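Local coordinates for protein arginyl-tRNA synthetase, putative (Plasmodium falciparum, PDB 5JLD) that probably joins L-arginine to tRNA(Arg) at the expense of ATP, as a monomeric class I aminoacyl-tRNA synthetase, releasing AMP and diphosphate, at residues I117-I121 with F167-N171; R153-I157 with D452-R457; L288-L294 with L362-W368. One frame throughout, in Å; residues are numbered along the deposited sequence.

How the interactions relate
From the N terminus, residues 117-121 follow strand 114-115 in the class I catalytic domain; strand 133-137 and then helix 149-167 come next. Interaction 1 closes the first loop, bringing the end of that helix, at 167-171, back onto 117-121. Interaction 2 starts inside this loop, at 153-157, and is completed by 452-457 after 294 intervening residues, tying the helix that follows the first strand of the parallel sheet to helix 436-453. The two contacts therefore cross, with centres about 22 Å apart. Interaction 3, nested within the loop of interaction 2, joins the ends of helices 282-292 and 353-364; its centre is about 34 Å from each of the other centres.

Interaction 1 of 3, residues I117-I121 with F167-N171; sequences ISINI and FLKIN
Ile119 meets Phe167 and Leu168 with different branches. Its CD1 comes to the edge of the Phe167 ring, in the ring plane, 3.8 Å from CE2, while its CG2 lies 3.6 Å from Leu168 CD2. Phe167 holds CG anti to the backbone N (chi1 167°), a torsion that carries the ring toward residues 117-119, where Ile117 O also lies near the ring edge. Further along, Ile121 and Ile170 cross at about a right angle, their CD1 methyls 3.6 Å apart.

No direct hydrogen bond crosses; the polar part is backbone and water. One water accepts from Ile119 N and donates to Phe167 O, both at 3.0 Å, and sits over one face of the Phe167 ring, toward its rim. The other accepts from Ile121 N and donates to Ile119 O and to Leu168 O, the last at 2.6 Å.

Helix 149-167, the crossover between neighbouring parallel strands 133-137 and 171-176 in a beta-alpha-beta unit of the Rossmann-type fold, ends in a Schellman motif with Lys169 as C-prime. Helices 522-532 and 564-584, from the DALR anticodon-binding region, add Phe526 and Leu580 against Phe167. Direct contacts come mostly from apolar side chains, with two backbone carbonyls also lying against them, so the contact rests on apolar packing and water-bridged backbone, with no charged pair.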
loop_
_atom_site.group_PDB
_atom_site.type_symbol
_atom_site.label_atom_id
_atom_site.label_comp_id
_atom_site.label_asym_id
_atom_site.label_seq_id
_atom_site.Cartn_x
_atom_site.Cartn_y
_atom_site.Cartn_z
ATOM N N ILE A 117 -2.606 -16.598 -10.410
ATOM C CA ILE A 117 -2.879 -16.166 -9.037
ATOM C C ILE A 117 -3.894 -15.018 -9.010
ATOM O O ILE A 117 -3.616 -13.922 -9.497
ATOM C CB ILE A 117 -1.590 -15.712 -8.319
ATOM C CG1 ILE A 117 -0.576 -16.856 -8.254
ATOM C CG2 ILE A 117 -1.909 -15.216 -6.926
ATOM C CD1 ILE A 117 0.835 -16.395 -7.952
ATOM N N SER A 118 -5.064 -15.276 -8.435
ATOM C CA SER A 118 -6.175 -14.327 -8.473
ATOM C C SER A 118 -6.915 -14.327 -7.148
ATOM O O SER A 118 -6.980 -15.351 -6.458
ATOM C CB SER A 118 -7.149 -14.675 -9.595
ATOM O OG SER A 118 -6.452 -15.144 -10.732
ATOM N N ILE A 119 -7.478 -13.178 -6.794
ATOM C CA ILE A 119 -8.162 -13.035 -5.519
ATOM C C ILE A 119 -9.413 -12.200 -5.703
ATOM O O ILE A 119 -9.341 -11.029 -6.074
ATOM C CB ILE A 119 -7.264 -12.368 -4.446
ATOM C CG1 ILE A 119 -6.118 -13.276 -4.028
ATOM C CG2 ILE A 119 -8.083 -11.951 -3.203
ATOM C CD1 ILE A 119 -5.141 -12.570 -3.038
ATOM N N ASN A 120 -10.564 -12.801 -5.450
ATOM C CA ASN A 120 -11.794 -12.050 -5.481
ATOM C C ASN A 120 -11.976 -11.259 -4.202
ATOM O O ASN A 120 -12.022 -11.830 -3.111
ATOM C CB ASN A 120 -12.987 -12.970 -5.683
ATOM C CG ASN A 120 -14.221 -12.203 -6.092
ATOM O OD1 ASN A 120 -14.742 -11.396 -5.317
ATOM N ND2 ASN A 120 -14.678 -12.424 -7.327
ATOM N N ILE A 121 -12.107 -9.945 -4.323
ATOM C CA ILE A 121 -12.222 -9.101 -3.137
ATOM C C ILE A 121 -13.425 -9.454 -2.235
ATOM O O ILE A 121 -13.372 -9.250 -1.012
ATOM C CB ILE A 121 -12.291 -7.608 -3.533
ATOM C CG1 ILE A 121 -12.081 -6.710 -2.299
ATOM C CG2 ILE A 121 -13.600 -7.287 -4.286
ATOM C CD1 ILE A 121 -11.762 -5.232 -2.653
ATOM N N PHE A 167 -4.746 -4.960 -8.567
ATOM C CA PHE A 167 -4.636 -6.416 -8.547
ATOM C C PHE A 167 -5.990 -7.042 -8.209
ATOM O O PHE A 167 -6.430 -7.982 -8.868
ATOM C CB PHE A 167 -3.587 -6.866 -7.547
ATOM C CG PHE A 167 -3.628 -8.335 -7.256
ATOM C CD1 PHE A 167 -3.249 -9.247 -8.221
ATOM C CD2 PHE A 167 -4.016 -8.799 -6.009
ATOM C CE1 PHE A 167 -3.284 -10.620 -7.958
ATOM C CE2 PHE A 167 -4.045 -10.159 -5.740
ATOM C CZ PHE A 167 -3.680 -11.068 -6.716
ATOM N N LEU A 168 -6.658 -6.477 -7.206
ATOM C CA LEU A 168 -8.018 -6.876 -6.829
ATOM C C LEU A 168 -9.100 -6.377 -7.813
ATOM O O LEU A 168 -10.291 -6.455 -7.523
ATOM C CB LEU A 168 -8.320 -6.371 -5.398
ATOM C CG LEU A 168 -7.398 -7.005 -4.345
ATOM C CD1 LEU A 168 -7.548 -6.413 -2.946
ATOM C CD2 LEU A 168 -7.649 -8.513 -4.319
ATOM N N LYS A 169 -8.678 -5.867 -8.969
ATOM C CA LYS A 169 -9.594 -5.438 -10.038
ATOM C C LYS A 169 -10.573 -4.354 -9.573
ATOM O O LYS A 169 -11.726 -4.306 -10.003
ATOM C CB LYS A 169 -10.368 -6.641 -10.596
ATOM C CG LYS A 169 -9.467 -7.770 -11.080
ATOM C CD LYS A 169 -10.228 -8.799 -11.901
ATOM C CE LYS A 169 -9.349 -10.002 -12.228
ATOM N NZ LYS A 169 -8.218 -9.633 -13.129
ATOM N N ILE A 170 -10.108 -3.497 -8.677
ATOM C CA ILE A 170 -10.929 -2.409 -8.188
ATOM C C ILE A 170 -10.735 -1.178 -9.075
ATOM O O ILE A 170 -9.623 -0.903 -9.529
ATOM C CB ILE A 170 -10.590 -2.081 -6.726
ATOM C CG1 ILE A 170 -10.807 -3.325 -5.852
ATOM C CG2 ILE A 170 -11.415 -0.930 -6.228
ATOM C CD1 ILE A 170 -12.246 -3.849 -5.915
ATOM N N ASN A 171 -11.828 -0.472 -9.353
ATOM C CA ASN A 171 -11.761 0.823 -10.030
ATOM C C ASN A 171 -11.019 1.819 -9.127
ATOM O O ASN A 171 -11.530 2.266 -8.094
ATOM C CB ASN A 171 -13.170 1.333 -10.383
ATOM C CG ASN A 171 -13.141 2.646 -11.177
ATOM O OD1 ASN A 171 -12.313 2.827 -12.079
ATOM N ND2 ASN A 171 -14.045 3.568 -10.836
HETATM O O HOH W 1 -6.904 -10.922 -8.712
HETATM O O HOH W 2 -11.266 -8.830 -6.878
#

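Interaction 2 of 3, residues R153-I157 with D452-R457; sequences RSTII and DLKQHR
Arg153 reaches from helix 149-167 to Asp452, near the end of helix 436-453, and forms the one salt bridge of the contact. NE donates to Asp452 OD1 over 3.1 Å, on the syn side of the carboxylate, but the bond is bent, with an N-H...O angle of 136°. The guanidinium and carboxylate planes stand 79° apart, and OD1 is tilted out of the guanidinium plane, consistent with the bent bond. The arginine runs extended from CG to NE, with CG anti to the backbone N (chi1 -176°), and crosses the aspartate side chain at about a right angle, CG and CD lying against its oxygens. Beyond NE, a water in the guanidinium plane accepts from NH2 at 2.7 Å and can donate to Asp452 O, though other acceptors compete for its protons. Arg457 O lies over one guanidinium face, 3.3 Å from NH2, at an angle too poor for a hydrogen bond. NH1 bonds to Ser459 O, and Asp452 OD2 is held by the hydroxyl of Tyr461.

Next to this polar group, Leu453 puts CD2 against two neighbouring isoleucines, 3.7 Å from Ile156 CG2 and 3.8 Å from Ile157 CG1. At the outer end Ile157 CD1 touches Arg457 CB; the Arg457 guanidinium turns away and gives NH1 to Asn532 O. Phe380, on strand 374-380, covers Arg153 and Ile157.

Helix 149-167 begins within the HVGH sequence, the counterpart of the class I HIGH signature. Because Arg153 and Asp452 are both buried, their opposite charges probably offset the cost of taking them out of water, and the flanking carbonyls would further favour a positive guanidinium there.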
loop_
_atom_site.group_PDB
_atom_site.type_symbol
_atom_site.label_atom_id
_atom_site.label_comp_id
_atom_site.label_asym_id
_atom_site.label_seq_id
_atom_site.Cartn_x
_atom_site.Cartn_y
_atom_site.Cartn_z
ATOM N N ARG A 153 8.403 9.175 -0.307
ATOM C CA ARG A 153 7.780 8.136 0.505
ATOM C C ARG A 153 6.278 8.038 0.234
ATOM O O ARG A 153 5.743 6.945 0.048
ATOM C CB ARG A 153 8.022 8.401 1.986
ATOM C CG ARG A 153 7.485 7.284 2.880
ATOM C CD ARG A 153 8.156 7.291 4.254
ATOM N NE ARG A 153 8.092 5.976 4.879
ATOM C CZ ARG A 153 8.435 5.728 6.137
ATOM N NH1 ARG A 153 8.854 6.718 6.915
ATOM N NH2 ARG A 153 8.351 4.486 6.617
ATOM N N SER A 154 5.607 9.192 0.199
ATOM C CA SER A 154 4.173 9.209 -0.064
ATOM C C SER A 154 3.871 8.607 -1.433
ATOM O O SER A 154 2.867 7.904 -1.626
ATOM C CB SER A 154 3.626 10.642 0.014
ATOM O OG SER A 154 2.253 10.659 -0.318
ATOM N N THR A 155 4.758 8.894 -2.377
ATOM C CA THR A 155 4.607 8.460 -3.758
ATOM C C THR A 155 4.699 6.937 -3.826
ATOM O O THR A 155 3.831 6.276 -4.421
ATOM C CB THR A 155 5.678 9.127 -4.657
ATOM O OG1 THR A 155 5.548 10.549 -4.561
ATOM C CG2 THR A 155 5.542 8.718 -6.120
ATOM N N ILE A 156 5.721 6.390 -3.161
ATOM C CA ILE A 156 5.990 4.943 -3.111
ATOM C C ILE A 156 4.890 4.131 -2.410
ATOM O O ILE A 156 4.355 3.118 -2.953
ATOM C CB ILE A 156 7.342 4.700 -2.415
ATOM C CG1 ILE A 156 8.458 5.321 -3.264
ATOM C CG2 ILE A 156 7.583 3.214 -2.193
ATOM C CD1 ILE A 156 9.813 5.403 -2.587
ATOM N N ILE A 157 4.538 4.580 -1.209
ATOM C CA ILE A 157 3.442 3.953 -0.465
ATOM C C ILE A 157 2.125 3.988 -1.259
ATOM O O ILE A 157 1.460 2.946 -1.473
ATOM C CB ILE A 157 3.245 4.651 0.892
ATOM C CG1 ILE A 157 4.481 4.438 1.790
ATOM C CG2 ILE A 157 1.961 4.180 1.543
ATOM C CD1 ILE A 157 4.356 5.081 3.161
ATOM N N ASP A 452 12.061 1.188 1.670
ATOM C CA ASP A 452 11.052 2.002 2.333
ATOM C C ASP A 452 9.840 1.167 2.780
ATOM O O ASP A 452 9.416 1.242 3.931
ATOM C CB ASP A 452 10.587 3.146 1.435
ATOM C CG ASP A 452 9.787 4.184 2.202
ATOM O OD1 ASP A 452 8.650 3.847 2.633
ATOM O OD2 ASP A 452 10.307 5.325 2.380
ATOM N N LEU A 453 9.275 0.382 1.872
ATOM C CA LEU A 453 8.013 -0.293 2.173
ATOM C C LEU A 453 8.159 -1.394 3.227
ATOM O O LEU A 453 7.173 -1.764 3.848
ATOM C CB LEU A 453 7.383 -0.870 0.896
ATOM C CG LEU A 453 6.924 0.193 -0.121
ATOM C CD1 LEU A 453 6.179 -0.439 -1.296
ATOM C CD2 LEU A 453 6.057 1.263 0.553
ATOM N N LYS A 454 9.373 -1.898 3.455
ATOM C CA LYS A 454 9.555 -2.938 4.471
ATOM C C LYS A 454 9.441 -2.353 5.885
ATOM O O LYS A 454 9.162 -3.074 6.834
ATOM C CB LYS A 454 10.895 -3.655 4.297
ATOM C CG LYS A 454 12.099 -2.858 4.794
ATOM C CD LYS A 454 13.323 -3.738 4.892
ATOM C CE LYS A 454 14.483 -3.009 5.551
ATOM N NZ LYS A 454 15.594 -3.943 5.856
ATOM N N GLN A 455 9.653 -1.047 6.020
ATOM C CA GLN A 455 9.500 -0.362 7.307
ATOM C C GLN A 455 8.024 -0.204 7.641
ATOM O O GLN A 455 7.218 0.039 6.742
ATOM C CB GLN A 455 10.150 1.030 7.280
ATOM C CG GLN A 455 11.385 1.176 6.397
ATOM C CD GLN A 455 12.645 0.636 7.052
ATOM O OE1 GLN A 455 12.686 0.438 8.266
ATOM N NE2 GLN A 455 13.685 0.408 6.251
ATOM N N HIS A 456 7.665 -0.319 8.916
ATOM C CA HIS A 456 6.352 0.151 9.346
ATOM C C HIS A 456 6.226 1.609 8.865
ATOM O O HIS A 456 7.134 2.416 9.086
ATOM C CB HIS A 456 6.192 0.054 10.867
ATOM C CG HIS A 456 4.784 0.236 11.354
ATOM N ND1 HIS A 456 4.070 1.407 11.169
ATOM C CD2 HIS A 456 3.971 -0.592 12.053
ATOM C CE1 HIS A 456 2.876 1.281 11.717
ATOM N NE2 HIS A 456 2.789 0.079 12.265
ATOM N N ARG A 457 5.129 1.933 8.185
ATOM C CA ARG A 457 5.000 3.244 7.537
ATOM C C ARG A 457 5.108 4.352 8.581
ATOM O O ARG A 457 5.706 5.396 8.329
ATOM C CB ARG A 457 3.672 3.344 6.759
ATOM C CG ARG A 457 2.458 2.969 7.599
ATOM C CD ARG A 457 1.143 3.260 6.905
ATOM N NE ARG A 457 0.146 3.770 7.849
ATOM C CZ ARG A 457 -1.049 3.223 8.044
ATOM N NH1 ARG A 457 -1.413 2.165 7.343
ATOM N NH2 ARG A 457 -1.889 3.754 8.924
HETATM O O HOH W 3 6.973 2.706 5.115
#

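Interaction 3 of 3, residues L288-L294 with L362-W368; sequences LLKESKL and LIKKTNW
Leu294, just beyond helix 282-292, has the most surface buried here, and it meets the turn after helix 353-364 with a single methyl. Its CD1 lies 3.8 Å from Lys365 CB and equally near Lys365 O, and it also touches Leu362 CD1 at 4.2 Å. Lys365 gives only the root of its side chain to this packing; the extended remainder leads away, and NZ bonds to the hydroxyl of Tyr304.

Leu289, within the last turns of helix 282-292, supplies the next largest share. It approaches the benzo part of the Trp368 indole, CD2 standing 3.9 Å from CH2, and the two side chains cross at about a right angle. The same methyl reaches Leu362 CD1, so that Leu362 is touched by Leu289 of the helix and by Leu294 beyond it.

Trp368 is met in turn by Leu288, whose CB comes 4.1 Å from CZ2. The backbone leading into Trp368 is held by Thr366 OG1, which donates to Ile363 O and accepts from Trp368 N over 3.0 Å; this hydroxyl also lies over one face of the indole, toward the rim, and probably helps to place it. Ile363 O also accepts from Thr366 N. Tyr333 of helix 326-337 adds an edge-to-face contact with Trp368, and Leu315 of strand 313-316 packs on Leu289.

Two helix C-termini are thus joined by aliphatic and indole packing at the periphery of the class I catalytic domain, with an ST turn at Thr366 leading the backbone from helix 353-364 into Trp368.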
loop_
_atom_site.group_PDB
_atom_site.type_symbol
_atom_site.label_atom_id
_atom_site.label_comp_id
_atom_site.label_asym_id
_atom_site.label_seq_id
_atom_site.Cartn_x
_atom_site.Cartn_y
_atom_site.Cartn_z
ATOM N N LEU A 288 -23.310 24.788 0.927
ATOM C CA LEU A 288 -23.920 23.551 1.411
ATOM C C LEU A 288 -23.734 23.473 2.918
ATOM O O LEU A 288 -24.704 23.270 3.663
ATOM C CB LEU A 288 -23.325 22.321 0.713
ATOM C CG LEU A 288 -23.879 22.153 -0.716
ATOM C CD1 LEU A 288 -23.181 21.008 -1.436
ATOM C CD2 LEU A 288 -25.399 21.944 -0.724
ATOM N N LEU A 289 -22.504 23.725 3.368
ATOM C CA LEU A 289 -22.210 23.607 4.784
ATOM C C LEU A 289 -23.017 24.623 5.575
ATOM O O LEU A 289 -23.525 24.305 6.648
ATOM C CB LEU A 289 -20.719 23.775 5.037
ATOM C CG LEU A 289 -19.983 22.505 4.608
ATOM C CD1 LEU A 289 -18.488 22.729 4.583
ATOM C CD2 LEU A 289 -20.356 21.339 5.539
ATOM N N LYS A 290 -23.220 25.811 5.003
ATOM C CA LYS A 290 -23.928 26.836 5.755
ATOM C C LYS A 290 -25.364 26.364 5.929
ATOM O O LYS A 290 -25.970 26.571 6.983
ATOM C CB LYS A 290 -23.859 28.202 5.055
ATOM C CG LYS A 290 -22.453 28.802 5.037
ATOM C CD LYS A 290 -22.391 30.149 4.299
ATOM C CE LYS A 290 -20.952 30.682 4.228
ATOM N NZ LYS A 290 -20.857 32.093 3.723
ATOM N N GLU A 291 -25.886 25.678 4.913
ATOM C CA GLU A 291 -27.276 25.260 4.969
ATOM C C GLU A 291 -27.420 24.052 5.900
ATOM O O GLU A 291 -28.531 23.744 6.332
ATOM C CB GLU A 291 -27.814 24.945 3.564
ATOM N N SER A 292 -26.306 23.389 6.230
ATOM C CA SER A 292 -26.373 22.203 7.096
ATOM C C SER A 292 -26.370 22.565 8.585
ATOM O O SER A 292 -26.663 21.722 9.443
ATOM C CB SER A 292 -25.210 21.263 6.811
ATOM O OG SER A 292 -23.989 21.889 7.164
ATOM N N LYS A 293 -26.017 23.818 8.875
ATOM C CA LYS A 293 -25.964 24.344 10.239
ATOM C C LYS A 293 -24.973 23.590 11.143
ATOM O O LYS A 293 -25.208 23.434 12.346
ATOM C CB LYS A 293 -27.369 24.332 10.854
ATOM C CG LYS A 293 -28.320 25.320 10.180
ATOM C CD LYS A 293 -29.765 24.840 10.230
ATOM C CE LYS A 293 -30.686 25.748 9.414
ATOM N NZ LYS A 293 -32.056 25.171 9.285
ATOM N N LEU A 294 -23.857 23.148 10.565
ATOM C CA LEU A 294 -22.817 22.457 11.330
ATOM C C LEU A 294 -21.653 23.392 11.666
ATOM O O LEU A 294 -20.734 23.011 12.386
ATOM C CB LEU A 294 -22.293 21.242 10.560
ATOM C CG LEU A 294 -23.310 20.150 10.265
ATOM C CD1 LEU A 294 -22.743 19.135 9.265
ATOM C CD2 LEU A 294 -23.722 19.472 11.559
ATOM N N LEU A 362 -16.287 15.789 10.091
ATOM C CA LEU A 362 -17.249 16.754 9.526
ATOM C C LEU A 362 -18.063 16.099 8.414
ATOM O O LEU A 362 -19.295 16.239 8.348
ATOM C CB LEU A 362 -16.544 18.005 8.992
ATOM C CG LEU A 362 -17.389 18.939 8.109
ATOM C CD1 LEU A 362 -18.600 19.514 8.865
ATOM C CD2 LEU A 362 -16.522 20.061 7.515
ATOM N N ILE A 363 -17.371 15.343 7.566
ATOM C CA ILE A 363 -17.983 14.826 6.344
ATOM C C ILE A 363 -19.035 13.758 6.695
ATOM O O ILE A 363 -20.045 13.583 6.002
ATOM C CB ILE A 363 -16.901 14.253 5.390
ATOM C CG1 ILE A 363 -16.556 15.248 4.267
ATOM C CG2 ILE A 363 -17.346 12.933 4.788
ATOM C CD1 ILE A 363 -16.165 16.659 4.722
ATOM N N LYS A 364 -18.793 13.063 7.799
ATOM C CA LYS A 364 -19.697 12.030 8.266
ATOM C C LYS A 364 -21.004 12.650 8.782
ATOM O O LYS A 364 -22.031 11.978 8.859
ATOM C CB LYS A 364 -18.997 11.208 9.352
ATOM C CG LYS A 364 -18.673 9.767 8.975
ATOM C CD LYS A 364 -18.511 9.531 7.480
ATOM C CE LYS A 364 -18.186 8.061 7.223
ATOM N NZ LYS A 364 -18.457 7.543 5.840
ATOM N N LYS A 365 -20.968 13.942 9.115
ATOM C CA LYS A 365 -22.163 14.624 9.599
ATOM C C LYS A 365 -22.987 15.199 8.443
ATOM O O LYS A 365 -24.098 15.672 8.657
ATOM C CB LYS A 365 -21.792 15.742 10.586
ATOM C CG LYS A 365 -21.326 15.242 11.953
ATOM C CD LYS A 365 -21.067 16.378 12.936
ATOM C CE LYS A 365 -20.449 15.826 14.227
ATOM N NZ LYS A 365 -20.030 16.907 15.177
ATOM N N THR A 366 -22.448 15.161 7.224
ATOM C CA THR A 366 -23.197 15.627 6.050
ATOM C C THR A 366 -23.991 14.489 5.413
ATOM O O THR A 366 -23.931 13.350 5.870
ATOM C CB THR A 366 -22.270 16.219 4.970
ATOM O OG1 THR A 366 -21.632 15.154 4.244
ATOM C CG2 THR A 366 -21.217 17.124 5.601
ATOM N N ASN A 367 -24.722 14.799 4.350
ATOM C CA ASN A 367 -25.404 13.776 3.559
ATOM C C ASN A 367 -24.626 13.446 2.275
ATOM O O ASN A 367 -25.176 12.919 1.324
ATOM C CB ASN A 367 -26.823 14.234 3.212
ATOM C CG ASN A 367 -26.850 15.609 2.491
ATOM O OD1 ASN A 367 -25.959 16.447 2.682
ATOM N ND2 ASN A 367 -27.887 15.840 1.687
ATOM N N TRP A 368 -23.336 13.748 2.253
ATOM C CA TRP A 368 -22.579 13.673 1.008
ATOM C C TRP A 368 -22.205 12.245 0.632
ATOM O O TRP A 368 -21.509 11.554 1.384
ATOM C CB TRP A 368 -21.317 14.524 1.103
ATOM C CG TRP A 368 -21.598 15.972 1.326
ATOM C CD1 TRP A 368 -22.814 16.602 1.234
ATOM C CD2 TRP A 368 -20.650 16.979 1.672
ATOM N NE1 TRP A 368 -22.673 17.949 1.498
ATOM C CE2 TRP A 368 -21.354 18.205 1.769
ATOM C CE3 TRP A 368 -19.271 16.972 1.912
ATOM C CZ2 TRP A 368 -20.724 19.407 2.098
ATOM C CZ3 TRP A 368 -18.648 18.181 2.234
ATOM C CH2 TRP A 368 -19.376 19.370 2.325
#